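Side-chain contacts in beta-mannosidase (Trichoderma harzianum, PDB 4CVU), which probably hydrolyses terminal beta-mannosidic linkages in mannose-containing oligosaccharides, as a fungal glycoside hydrolase of family 2: residues G68-G73 with D393-R398; I235-Q240 with P246-P251; S329-S332 with T337-L340. All coordinates share one frame; numbering follows the deposited sequence.

Interaction 1 joins the galactose-binding-like domain to the loop after strand 380-389 of the mixed sheet. Interactions 2 and 3 reach the same antiparallel sheet, at loops between its strands. In chain order both fall between residues 73 and 393, nested inside the long loop that interaction 1 closes. Interaction 2 connects strands 227-237 and 252-261, and interaction 3 connects strands 324-332 and 340-346. Their centres are about 29 Å apart and their nearest atoms about 14 Å. The centre of interaction 1 is about 45 Å from that of interaction 2 and about 44 Å from that of interaction 3. Near interaction 1, a tetraethylene glycol, probably from the crystallisation liquor, lies about 4 Å from the Arg398 side chain.

Interaction 1 (G68-G73 with D393-R398); sequences GESNNG and DAFWPR
With chi1 at 64°, Arg398 places CG between its own backbone N and carbonyl carbon, and the extended chain from CG to NE carries the guanidinium to Glu69. Glu69 answers with a bend at chi2 (53°) that turns its carboxylate to the arginine. The two flat groups meet end-on and nearly coplanar. Arg398 NH1 lies 2.8 Å from Glu69 OE1, and Arg398 NH2 lies 2.9 Å from Glu69 OE2. Both bonds are nearly straight and use the syn lone pairs of the oxygens. Asp393 takes another edge: Arg398 NE donates to Asp393 OD1 at 2.7 Å. The guanidinium is thus held in plane by two carboxylates. Each carboxylate is steadied in turn. Glu69 OE2 also accepts from Asn71 N at 2.8 Å, and Asp393 OD1 accepts from Phe395 N in an Asx turn. Asp393 OD2 makes a salt bridge with Arg403 and a hydrogen bond with Tyr722. With an alanine in place of Glu69, NH1 and NH2 of Arg398 would probably lose their carboxylate and Asn71 N its side-chain acceptor. Beside the salt bridge, Ser70 OG approaches Phe395 CE2 obliquely, 3.4 Å away. One water accepts from Ala394 N and donates to Asn71 OD1. The salt-bridge network ties the galactose-binding-like domain to a beta-alpha loop, between strand 380-389 and helix 401-413, of what is in this family the catalytic barrel.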
ATOM      1  N   GLY A  68      -9.383   0.724  -6.817  1.00 41.96           N
ATOM      2  CA  GLY A  68      -7.958   0.490  -6.832  1.00 42.40           C
ATOM      3  C   GLY A  68      -7.628  -0.827  -7.539  1.00 39.95           C
ATOM      4  O   GLY A  68      -8.520  -1.579  -7.983  1.00 40.32           O
ATOM      5  N   GLU A  69      -6.357  -1.100  -7.661  1.00 39.12           N
ATOM      6  CA  GLU A  69      -5.900  -2.225  -8.414  1.00 37.89           C
ATOM      7  C   GLU A  69      -6.652  -3.379  -7.816  1.00 38.02           C
ATOM      8  O   GLU A  69      -6.725  -3.495  -6.620  1.00 36.04           O
ATOM      9  CB  GLU A  69      -4.406  -2.429  -8.242  1.00 38.06           C
ATOM     10  CG  GLU A  69      -3.906  -3.850  -8.521  1.00 37.41           C
ATOM     11  CD  GLU A  69      -4.311  -4.425  -9.873  1.00 38.86           C
ATOM     12  OE1 GLU A  69      -4.216  -3.773 -10.877  1.00 35.55           O
ATOM     13  OE2 GLU A  69      -4.711  -5.606  -9.958  1.00 37.79           O
ATOM     14  N   SER A  70      -7.287  -4.158  -8.678  1.00 38.46           N
ATOM     15  CA  SER A  70      -8.069  -5.262  -8.180  1.00 38.30           C
ATOM     16  C   SER A  70      -7.276  -6.243  -7.326  1.00 38.38           C
ATOM     17  O   SER A  70      -7.826  -6.699  -6.362  1.00 38.77           O
ATOM     18  CB  SER A  70      -8.753  -6.008  -9.279  1.00 42.22           C
ATOM     19  OG  SER A  70      -8.804  -5.217 -10.394  1.00 48.19           O
ATOM     20  N   ASN A  71      -5.998  -6.528  -7.636  1.00 36.15           N
ATOM     21  CA  ASN A  71      -5.212  -7.508  -6.836  1.00 36.84           C
ATOM     22  C   ASN A  71      -4.899  -7.092  -5.387  1.00 35.52           C
ATOM     23  O   ASN A  71      -4.400  -7.885  -4.635  1.00 34.37           O
ATOM     24  CB  ASN A  71      -3.878  -7.852  -7.507  1.00 36.69           C
ATOM     25  CG  ASN A  71      -4.050  -8.607  -8.828  1.00 39.61           C
ATOM     26  OD1 ASN A  71      -5.016  -9.309  -9.057  1.00 38.65           O
ATOM     27  ND2 ASN A  71      -3.063  -8.495  -9.661  1.00 40.53           N
ATOM     28  N   ASN A  72      -5.084  -5.812  -5.059  1.00 34.12           N
ATOM     29  CA  ASN A  72      -4.719  -5.275  -3.744  1.00 34.11           C
ATOM     30  C   ASN A  72      -5.555  -5.677  -2.543  1.00 33.97           C
ATOM     31  O   ASN A  72      -6.763  -5.805  -2.651  1.00 32.63           O
ATOM     32  CB  ASN A  72      -4.727  -3.724  -3.787  1.00 34.77           C
ATOM     33  CG  ASN A  72      -3.575  -3.162  -4.611  1.00 33.76           C
ATOM     34  OD1 ASN A  72      -2.800  -3.919  -5.166  1.00 35.92           O
ATOM     35  ND2 ASN A  72      -3.479  -1.845  -4.735  1.00 33.29           N
ATOM     36  N   GLY A  73      -4.890  -5.885  -1.393  1.00 33.83           N
ATOM     37  CA  GLY A  73      -5.550  -5.859  -0.088  1.00 35.38           C
ATOM     38  C   GLY A  73      -6.604  -6.950   0.069  1.00 38.22           C
ATOM     39  O   GLY A  73      -6.298  -8.137  -0.154  1.00 34.95           O
ATOM     40  N   ASP A 393      -3.082 -13.739 -15.112  1.00 34.52           N
ATOM     41  CA  ASP A 393      -3.803 -12.586 -14.619  1.00 35.64           C
ATOM     42  C   ASP A 393      -5.256 -12.987 -14.446  1.00 36.50           C
ATOM     43  O   ASP A 393      -5.743 -13.910 -15.104  1.00 37.91           O
ATOM     44  CB  ASP A 393      -3.611 -11.428 -15.588  1.00 35.16           C
ATOM     45  CG  ASP A 393      -3.775 -10.037 -14.945  1.00 34.64           C
ATOM     46  OD1 ASP A 393      -4.941  -9.573 -14.742  1.00 34.44           O
ATOM     47  OD2 ASP A 393      -2.738  -9.361 -14.660  1.00 34.01           O
ATOM     48  N   ALA A 394      -5.953 -12.320 -13.533  1.00 35.67           N
ATOM     49  CA  ALA A 394      -7.381 -12.557 -13.420  1.00 35.53           C
ATOM     50  C   ALA A 394      -8.151 -11.858 -14.561  1.00 36.24           C
ATOM     51  O   ALA A 394      -9.333 -12.164 -14.796  1.00 37.05           O
ATOM     52  CB  ALA A 394      -7.893 -12.146 -12.044  1.00 36.15           C
ATOM     53  N   PHE A 395      -7.497 -10.920 -15.244  1.00 34.27           N
ATOM     54  CA  PHE A 395      -8.090 -10.182 -16.342  1.00 33.67           C
ATOM     55  C   PHE A 395      -7.273 -10.361 -17.627  1.00 34.35           C
ATOM     56  O   PHE A 395      -6.275  -9.690 -17.875  1.00 36.53           O
ATOM     57  CB  PHE A 395      -8.230  -8.713 -15.959  1.00 33.24           C
ATOM     58  CG  PHE A 395      -8.790  -8.523 -14.587  1.00 32.11           C
ATOM     59  CD1 PHE A 395     -10.154  -8.686 -14.346  1.00 32.87           C
ATOM     60  CD2 PHE A 395      -7.986  -8.228 -13.544  1.00 30.61           C
ATOM     61  CE1 PHE A 395     -10.669  -8.522 -13.073  1.00 32.23           C
ATOM     62  CE2 PHE A 395      -8.483  -8.092 -12.273  1.00 31.38           C
ATOM     63  CZ  PHE A 395      -9.834  -8.242 -12.028  1.00 31.77           C
ATOM     64  N   TRP A 396      -7.718 -11.280 -18.449  1.00 34.29           N
ATOM     65  CA  TRP A 396      -6.973 -11.690 -19.640  1.00 34.44           C
ATOM     66  C   TRP A 396      -6.663 -10.518 -20.576  1.00 34.76           C
ATOM     67  O   TRP A 396      -5.564 -10.440 -21.095  1.00 33.85           O
ATOM     68  CB  TRP A 396      -7.703 -12.813 -20.393  1.00 33.50           C
ATOM     69  CG  TRP A 396      -7.283 -14.205 -19.915  1.00 32.00           C
ATOM     70  CD1 TRP A 396      -7.972 -15.032 -19.080  1.00 32.80           C
ATOM     71  CD2 TRP A 396      -6.062 -14.864 -20.215  1.00 31.68           C
ATOM     72  NE1 TRP A 396      -7.252 -16.194 -18.850  1.00 31.81           N
ATOM     73  CE2 TRP A 396      -6.076 -16.114 -19.555  1.00 31.34           C
ATOM     74  CE3 TRP A 396      -4.960 -14.540 -21.010  1.00 31.72           C
ATOM     75  CZ2 TRP A 396      -5.054 -17.011 -19.664  1.00 30.75           C
ATOM     76  CZ3 TRP A 396      -3.944 -15.421 -21.115  1.00 32.03           C
ATOM     77  CH2 TRP A 396      -3.998 -16.676 -20.456  1.00 31.50           C
ATOM     78  N   PRO A 397      -7.599  -9.573 -20.726  1.00 35.66           N
ATOM     79  CA  PRO A 397      -7.245  -8.466 -21.603  1.00 36.48           C
ATOM     80  C   PRO A 397      -5.942  -7.722 -21.291  1.00 37.18           C
ATOM     81  O   PRO A 397      -5.326  -7.187 -22.210  1.00 39.72           O
ATOM     82  CB  PRO A 397      -8.444  -7.543 -21.484  1.00 37.09           C
ATOM     83  CG  PRO A 397      -9.584  -8.464 -21.226  1.00 37.15           C
ATOM     84  CD  PRO A 397      -8.987  -9.469 -20.264  1.00 35.35           C
ATOM     85  N   ARG A 398      -5.504  -7.663 -20.032  1.00 35.94           N
ATOM     86  CA  ARG A 398      -4.299  -6.875 -19.751  1.00 36.39           C
ATOM     87  C   ARG A 398      -3.031  -7.705 -19.861  1.00 35.27           C
ATOM     88  O   ARG A 398      -1.927  -7.207 -19.631  1.00 34.08           O
ATOM     89  CB  ARG A 398      -4.402  -6.157 -18.378  1.00 36.39           C
ATOM     90  CG  ARG A 398      -4.476  -7.050 -17.153  1.00 36.54           C
ATOM     91  CD  ARG A 398      -4.541  -6.144 -15.912  1.00 36.52           C
ATOM     92  NE  ARG A 398      -4.695  -6.906 -14.688  1.00 35.71           N
ATOM     93  CZ  ARG A 398      -4.632  -6.366 -13.473  1.00 34.93           C
ATOM     94  NH1 ARG A 398      -4.494  -5.052 -13.329  1.00 35.76           N
ATOM     95  NH2 ARG A 398      -4.737  -7.122 -12.400  1.00 34.12           N
TER
HETATM   96  O   HOH W   1      -4.372 -10.934 -11.375  1.00 33.05           O

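Interaction 2 (I235-Q240 with P246-P251); sequences IFRKGQ and PDQTAP
Two hydrogen bonds join the segments directly. Arg237 NH1 donates to Ala250 O at 2.7 Å, with the oxygen close to the guanidinium plane. Lys238 N donates to Pro251 O at 2.9 Å, a bond between backbones. Two waters add bridges. One accepts from Arg237 NH2 and donates to Gln248 OE1; the NE2 of that glutamine is bonded to Thr350. The other donates to Lys238 O and accepts from Asp247 N. Non-bonded contact centres on Arg237. Its chain bends at chi2 (-81°) and runs past the 246-251 backbone, with CD 3.3 Å from Asp247 O. Gln248 O sits over one face of the guanidinium, 3.1 Å from Arg237 CZ. Pro246 packs its CB 3.7 Å from Gln240 CD, and the two side chains lie side by side. Lys238 CD and Pro251 CG touch loosely at 4.1 Å. Bonds within each segment fix the turns. Gln240 OE1 accepts from Arg237 N at 2.9 Å across a type II turn, and Asp247 OD1 takes Thr249 N in an Asx turn. The whole is the long, turn-rich loop of a beta hairpin, linking antiparallel strands 227-237 and 252-261.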
ATOM      1  N   ILE A 235      -1.477 -30.749 -40.643  1.00 41.36           N
ATOM      2  CA  ILE A 235      -0.342 -31.355 -41.296  1.00 44.55           C
ATOM      3  C   ILE A 235      -0.012 -32.635 -40.547  1.00 44.83           C
ATOM      4  O   ILE A 235       0.300 -32.608 -39.346  1.00 44.91           O
ATOM      5  CB  ILE A 235       0.863 -30.431 -41.321  1.00 43.98           C
ATOM      6  CG1 ILE A 235       0.507 -29.152 -42.088  1.00 45.23           C
ATOM      7  CG2 ILE A 235       2.006 -31.137 -42.000  1.00 45.28           C
ATOM      8  CD1 ILE A 235       1.590 -28.111 -42.079  1.00 47.53           C
ATOM      9  N   PHE A 236      -0.134 -33.752 -41.247  1.00 43.20           N
ATOM     10  CA  PHE A 236       0.070 -35.075 -40.657  1.00 43.90           C
ATOM     11  C   PHE A 236       0.765 -36.000 -41.665  1.00 45.19           C
ATOM     12  O   PHE A 236       0.913 -35.646 -42.833  1.00 44.96           O
ATOM     13  CB  PHE A 236      -1.261 -35.681 -40.200  1.00 43.16           C
ATOM     14  CG  PHE A 236      -2.319 -35.711 -41.259  1.00 45.98           C
ATOM     15  CD1 PHE A 236      -3.033 -34.560 -41.598  1.00 46.13           C
ATOM     16  CD2 PHE A 236      -2.606 -36.891 -41.927  1.00 46.36           C
ATOM     17  CE1 PHE A 236      -3.997 -34.591 -42.568  1.00 47.16           C
ATOM     18  CE2 PHE A 236      -3.569 -36.929 -42.914  1.00 47.25           C
ATOM     19  CZ  PHE A 236      -4.259 -35.773 -43.241  1.00 48.41           C
ATOM     20  N   ARG A 237       1.211 -37.160 -41.189  1.00 45.47           N
ATOM     21  CA  ARG A 237       1.783 -38.170 -42.068  1.00 47.90           C
ATOM     22  C   ARG A 237       0.638 -38.935 -42.696  1.00 49.03           C
ATOM     23  O   ARG A 237      -0.400 -39.183 -42.063  1.00 47.75           O
ATOM     24  CB  ARG A 237       2.693 -39.129 -41.284  1.00 47.88           C
ATOM     25  CG  ARG A 237       3.966 -38.503 -40.700  1.00 46.69           C
ATOM     26  CD  ARG A 237       5.060 -38.371 -41.739  1.00 47.58           C
ATOM     27  NE  ARG A 237       6.298 -37.806 -41.211  1.00 46.71           N
ATOM     28  CZ  ARG A 237       7.453 -37.737 -41.878  1.00 48.16           C
ATOM     29  NH1 ARG A 237       7.551 -38.219 -43.116  1.00 49.81           N
ATOM     30  NH2 ARG A 237       8.530 -37.198 -41.314  1.00 46.93           N
ATOM     31  N   LYS A 238       0.822 -39.337 -43.940  1.00 51.19           N
ATOM     32  CA  LYS A 238      -0.226 -40.058 -44.617  1.00 51.73           C
ATOM     33  C   LYS A 238      -0.546 -41.352 -43.843  1.00 49.84           C
ATOM     34  O   LYS A 238       0.348 -42.068 -43.401  1.00 50.01           O
ATOM     35  CB  LYS A 238       0.183 -40.353 -46.053  1.00 57.42           C
ATOM     36  CG  LYS A 238      -0.986 -40.745 -46.926  1.00 60.09           C
ATOM     37  CD  LYS A 238      -0.748 -40.417 -48.394  1.00 65.81           C
ATOM     38  CE  LYS A 238      -1.970 -40.806 -49.222  1.00 68.93           C
ATOM     39  NZ  LYS A 238      -3.213 -40.165 -48.666  1.00 70.14           N
ATOM     40  N   GLY A 239      -1.828 -41.624 -43.658  1.00 49.28           N
ATOM     41  CA  GLY A 239      -2.284 -42.790 -42.886  1.00 50.26           C
ATOM     42  C   GLY A 239      -2.360 -42.571 -41.368  1.00 49.39           C
ATOM     43  O   GLY A 239      -2.747 -43.472 -40.639  1.00 47.73           O
ATOM     44  N   GLN A 240      -1.965 -41.390 -40.897  1.00 47.72           N
ATOM     45  CA  GLN A 240      -1.887 -41.114 -39.447  1.00 47.38           C
ATOM     46  C   GLN A 240      -3.268 -40.996 -38.833  1.00 47.34           C
ATOM     47  O   GLN A 240      -4.152 -40.337 -39.380  1.00 47.32           O
ATOM     48  CB  GLN A 240      -1.069 -39.834 -39.167  1.00 46.91           C
ATOM     49  CG  GLN A 240      -0.964 -39.418 -37.689  1.00 45.54           C
ATOM     50  CD  GLN A 240      -0.017 -38.242 -37.463  1.00 47.03           C
ATOM     51  OE1 GLN A 240       0.569 -37.675 -38.396  1.00 44.99           O
ATOM     52  NE2 GLN A 240       0.160 -37.878 -36.176  1.00 46.37           N
ATOM     53  N   PRO A 246       2.617 -42.548 -35.961  1.00 45.12           N
ATOM     54  CA  PRO A 246       2.565 -42.515 -37.416  1.00 47.23           C
ATOM     55  C   PRO A 246       3.810 -43.118 -38.087  1.00 46.70           C
ATOM     56  O   PRO A 246       4.811 -43.428 -37.428  1.00 46.38           O
ATOM     57  CB  PRO A 246       2.441 -41.019 -37.728  1.00 47.67           C
ATOM     58  CG  PRO A 246       3.016 -40.313 -36.556  1.00 46.97           C
ATOM     59  CD  PRO A 246       2.713 -41.192 -35.381  1.00 46.74           C
ATOM     60  N   ASP A 247       3.712 -43.297 -39.397  1.00 49.66           N
ATOM     61  CA  ASP A 247       4.837 -43.774 -40.229  1.00 49.53           C
ATOM     62  C   ASP A 247       5.729 -42.591 -40.592  1.00 46.70           C
ATOM     63  O   ASP A 247       5.291 -41.684 -41.322  1.00 46.08           O
ATOM     64  CB  ASP A 247       4.273 -44.434 -41.492  1.00 51.11           C
ATOM     65  CG  ASP A 247       5.343 -44.804 -42.510  1.00 51.26           C
ATOM     66  OD1 ASP A 247       6.548 -44.793 -42.215  1.00 50.28           O
ATOM     67  OD2 ASP A 247       4.936 -45.133 -43.624  1.00 55.99           O
ATOM     68  N   GLN A 248       6.956 -42.610 -40.079  1.00 45.25           N
ATOM     69  CA  GLN A 248       7.890 -41.500 -40.256  1.00 46.35           C
ATOM     70  C   GLN A 248       8.478 -41.413 -41.678  1.00 49.83           C
ATOM     71  O   GLN A 248       9.073 -40.392 -42.038  1.00 50.70           O
ATOM     72  CB  GLN A 248       9.036 -41.589 -39.240  1.00 45.81           C
ATOM     73  CG  GLN A 248       8.596 -41.501 -37.760  1.00 45.70           C
ATOM     74  CD  GLN A 248       7.900 -40.199 -37.409  1.00 44.58           C
ATOM     75  OE1 GLN A 248       8.277 -39.119 -37.883  1.00 44.16           O
ATOM     76  NE2 GLN A 248       6.864 -40.297 -36.599  1.00 44.00           N
ATOM     77  N   THR A 249       8.303 -42.471 -42.473  1.00 50.23           N
ATOM     78  CA  THR A 249       8.818 -42.523 -43.848  1.00 51.67           C
ATOM     79  C   THR A 249       7.776 -42.064 -44.885  1.00 53.49           C
ATOM     80  O   THR A 249       8.086 -41.948 -46.048  1.00 55.50           O
ATOM     81  CB  THR A 249       9.279 -43.953 -44.249  1.00 50.59           C
ATOM     82  OG1 THR A 249       8.144 -44.771 -44.480  1.00 50.34           O
ATOM     83  CG2 THR A 249      10.157 -44.601 -43.189  1.00 48.75           C
ATOM     84  N   ALA A 250       6.547 -41.799 -44.447  1.00 53.22           N
ATOM     85  CA  ALA A 250       5.436 -41.508 -45.324  1.00 51.42           C
ATOM     86  C   ALA A 250       5.370 -40.048 -45.741  1.00 51.17           C
ATOM     87  O   ALA A 250       5.946 -39.190 -45.085  1.00 49.39           O
ATOM     88  CB  ALA A 250       4.129 -41.922 -44.660  1.00 50.85           C
ATOM     89  N   PRO A 251       4.672 -39.766 -46.850  1.00 51.68           N
ATOM     90  CA  PRO A 251       4.516 -38.365 -47.275  1.00 54.10           C
ATOM     91  C   PRO A 251       3.651 -37.505 -46.332  1.00 52.17           C
ATOM     92  O   PRO A 251       2.804 -38.026 -45.602  1.00 50.26           O
ATOM     93  CB  PRO A 251       3.865 -38.475 -48.669  1.00 54.65           C
ATOM     94  CG  PRO A 251       3.320 -39.859 -48.758  1.00 54.32           C
ATOM     95  CD  PRO A 251       4.122 -40.719 -47.832  1.00 53.08           C
TER
HETATM   96  O   HOH W   2       7.702 -36.596 -38.566  1.00 38.40           O
HETATM   97  O   HOH W   3       1.090 -42.759 -40.641  1.00 44.16           O

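Interaction 3 (S329-S332 with T337-L340); sequences SVSS and TPIL
This is a backbone-led antiparallel pairing with a classic beta bulge, at the turn end of the hairpin made by strands 324-332 and 340-346. Val330 and Leu340 form a hydrogen-bonded pair. Val330 N donates to Leu340 O at 2.7 Å. On the return side Val330 O faces two donors: Ile339 N gives the firmer bond, 3.0 Å, and Leu340 N a weak one, 3.5 Å. Two residues thus stand opposite one, which defines the bulge. Leu340 O also receives a CA-H...O contact from Ser329 CA. The side chains of Val330 and Leu340 lie side by side and point the same way, with their CB atoms 3.9 Å apart. Val330 CG2 is anti to the carbonyl carbon, which brings it 4.0 Å from Leu340 CD2. This is plain apolar contact on the buried side of the pair. Both serines meet the same side of the Pro338 ring. Ser329 CB lies 3.7 Å from Pro338 CG. Ser331 OG reaches 3.3 Å from Pro338 CA, a contact made with carbon; Pro338 N, near the same hydroxyl, has no hydrogen to offer it. Ile339 brings its CG1 up to Val330 O. Around the contact, Val330 and Leu340 both rest on Leu258 of strand 252-261, and Leu340 also touches Phe260. Ile339 packs on Leu226 and Leu264. On its other side strand 324-332 pairs with strand 268-276, through backbone bonds of Ser329 with Ser271 and of Ser331 with Ser269, while strand 340-346 forms an outer edge of the sheet within the chain.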
ATOM      1  N   SER A 329      -5.375 -19.615 -50.856  1.00 61.27           N
ATOM      2  CA  SER A 329      -6.288 -18.758 -51.620  1.00 62.61           C
ATOM      3  C   SER A 329      -7.444 -19.573 -52.214  1.00 64.71           C
ATOM      4  O   SER A 329      -7.239 -20.671 -52.744  1.00 65.95           O
ATOM      5  CB  SER A 329      -5.539 -18.033 -52.750  1.00 63.60           C
ATOM      6  OG  SER A 329      -4.409 -17.327 -52.260  1.00 62.20           O
ATOM      7  N   VAL A 330      -8.649 -19.025 -52.117  1.00 63.05           N
ATOM      8  CA  VAL A 330      -9.830 -19.634 -52.687  1.00 65.98           C
ATOM      9  C   VAL A 330     -10.325 -18.790 -53.865  1.00 67.98           C
ATOM     10  O   VAL A 330     -10.635 -17.609 -53.716  1.00 62.40           O
ATOM     11  CB  VAL A 330     -10.952 -19.791 -51.642  1.00 65.58           C
ATOM     12  CG1 VAL A 330     -12.168 -20.479 -52.253  1.00 64.43           C
ATOM     13  CG2 VAL A 330     -10.455 -20.567 -50.432  1.00 62.11           C
ATOM     14  N   SER A 331     -10.371 -19.413 -55.043  1.00 72.78           N
ATOM     15  CA  SER A 331     -10.869 -18.763 -56.251  1.00 75.70           C
ATOM     16  C   SER A 331     -12.086 -19.481 -56.795  1.00 76.01           C
ATOM     17  O   SER A 331     -12.366 -20.640 -56.454  1.00 72.43           O
ATOM     18  CB  SER A 331      -9.792 -18.701 -57.324  1.00 75.41           C
ATOM     19  OG  SER A 331      -8.960 -17.581 -57.120  1.00 76.11           O
ATOM     20  N   SER A 332     -12.803 -18.762 -57.651  1.00 80.17           N
ATOM     21  CA  SER A 332     -14.075 -19.228 -58.195  1.00 82.15           C
ATOM     22  C   SER A 332     -13.999 -19.223 -59.705  1.00 84.34           C
ATOM     23  O   SER A 332     -13.501 -18.264 -60.290  1.00 82.60           O
ATOM     24  CB  SER A 332     -15.202 -18.310 -57.728  1.00 81.61           C
ATOM     25  OG  SER A 332     -16.413 -19.022 -57.666  1.00 80.96           O
ATOM     26  N   THR A 337      -9.052 -13.289 -59.695  1.00 91.77           N
ATOM     27  CA  THR A 337      -8.354 -13.166 -58.408  1.00 87.82           C
ATOM     28  C   THR A 337      -9.114 -13.869 -57.270  1.00 82.12           C
ATOM     29  O   THR A 337     -10.336 -14.010 -57.331  1.00 80.52           O
ATOM     30  CB  THR A 337      -8.138 -11.685 -58.030  1.00 86.27           C
ATOM     31  OG1 THR A 337      -9.260 -11.202 -57.284  1.00 86.79           O
ATOM     32  CG2 THR A 337      -7.938 -10.818 -59.274  1.00 87.47           C
ATOM     33  N   PRO A 338      -8.392 -14.306 -56.224  1.00 78.48           N
ATOM     34  CA  PRO A 338      -9.039 -14.963 -55.087  1.00 73.44           C
ATOM     35  C   PRO A 338     -10.019 -14.072 -54.364  1.00 66.97           C
ATOM     36  O   PRO A 338      -9.822 -12.876 -54.303  1.00 67.44           O
ATOM     37  CB  PRO A 338      -7.867 -15.295 -54.174  1.00 75.44           C
ATOM     38  CG  PRO A 338      -6.725 -15.466 -55.104  1.00 77.67           C
ATOM     39  CD  PRO A 338      -6.928 -14.387 -56.125  1.00 78.14           C
ATOM     40  N   ILE A 339     -11.081 -14.667 -53.851  1.00 64.74           N
ATOM     41  CA  ILE A 339     -12.047 -13.948 -53.026  1.00 66.52           C
ATOM     42  C   ILE A 339     -11.918 -14.284 -51.527  1.00 61.50           C
ATOM     43  O   ILE A 339     -12.568 -13.647 -50.717  1.00 62.13           O
ATOM     44  CB  ILE A 339     -13.501 -14.212 -53.482  1.00 68.99           C
ATOM     45  CG1 ILE A 339     -13.828 -15.712 -53.444  1.00 67.82           C
ATOM     46  CG2 ILE A 339     -13.742 -13.644 -54.883  1.00 69.47           C
ATOM     47  CD1 ILE A 339     -15.310 -15.981 -53.522  1.00 68.99           C
ATOM     48  N   LEU A 340     -11.113 -15.296 -51.185  1.00 60.11           N
ATOM     49  CA  LEU A 340     -10.806 -15.642 -49.778  1.00 58.93           C
ATOM     50  C   LEU A 340      -9.340 -16.055 -49.654  1.00 57.33           C
ATOM     51  O   LEU A 340      -8.885 -16.960 -50.331  1.00 57.89           O
ATOM     52  CB  LEU A 340     -11.725 -16.767 -49.283  1.00 58.19           C
ATOM     53  CG  LEU A 340     -11.545 -17.314 -47.874  1.00 59.34           C
ATOM     54  CD1 LEU A 340     -11.822 -16.227 -46.836  1.00 59.45           C
ATOM     55  CD2 LEU A 340     -12.466 -18.500 -47.648  1.00 58.88           C
TER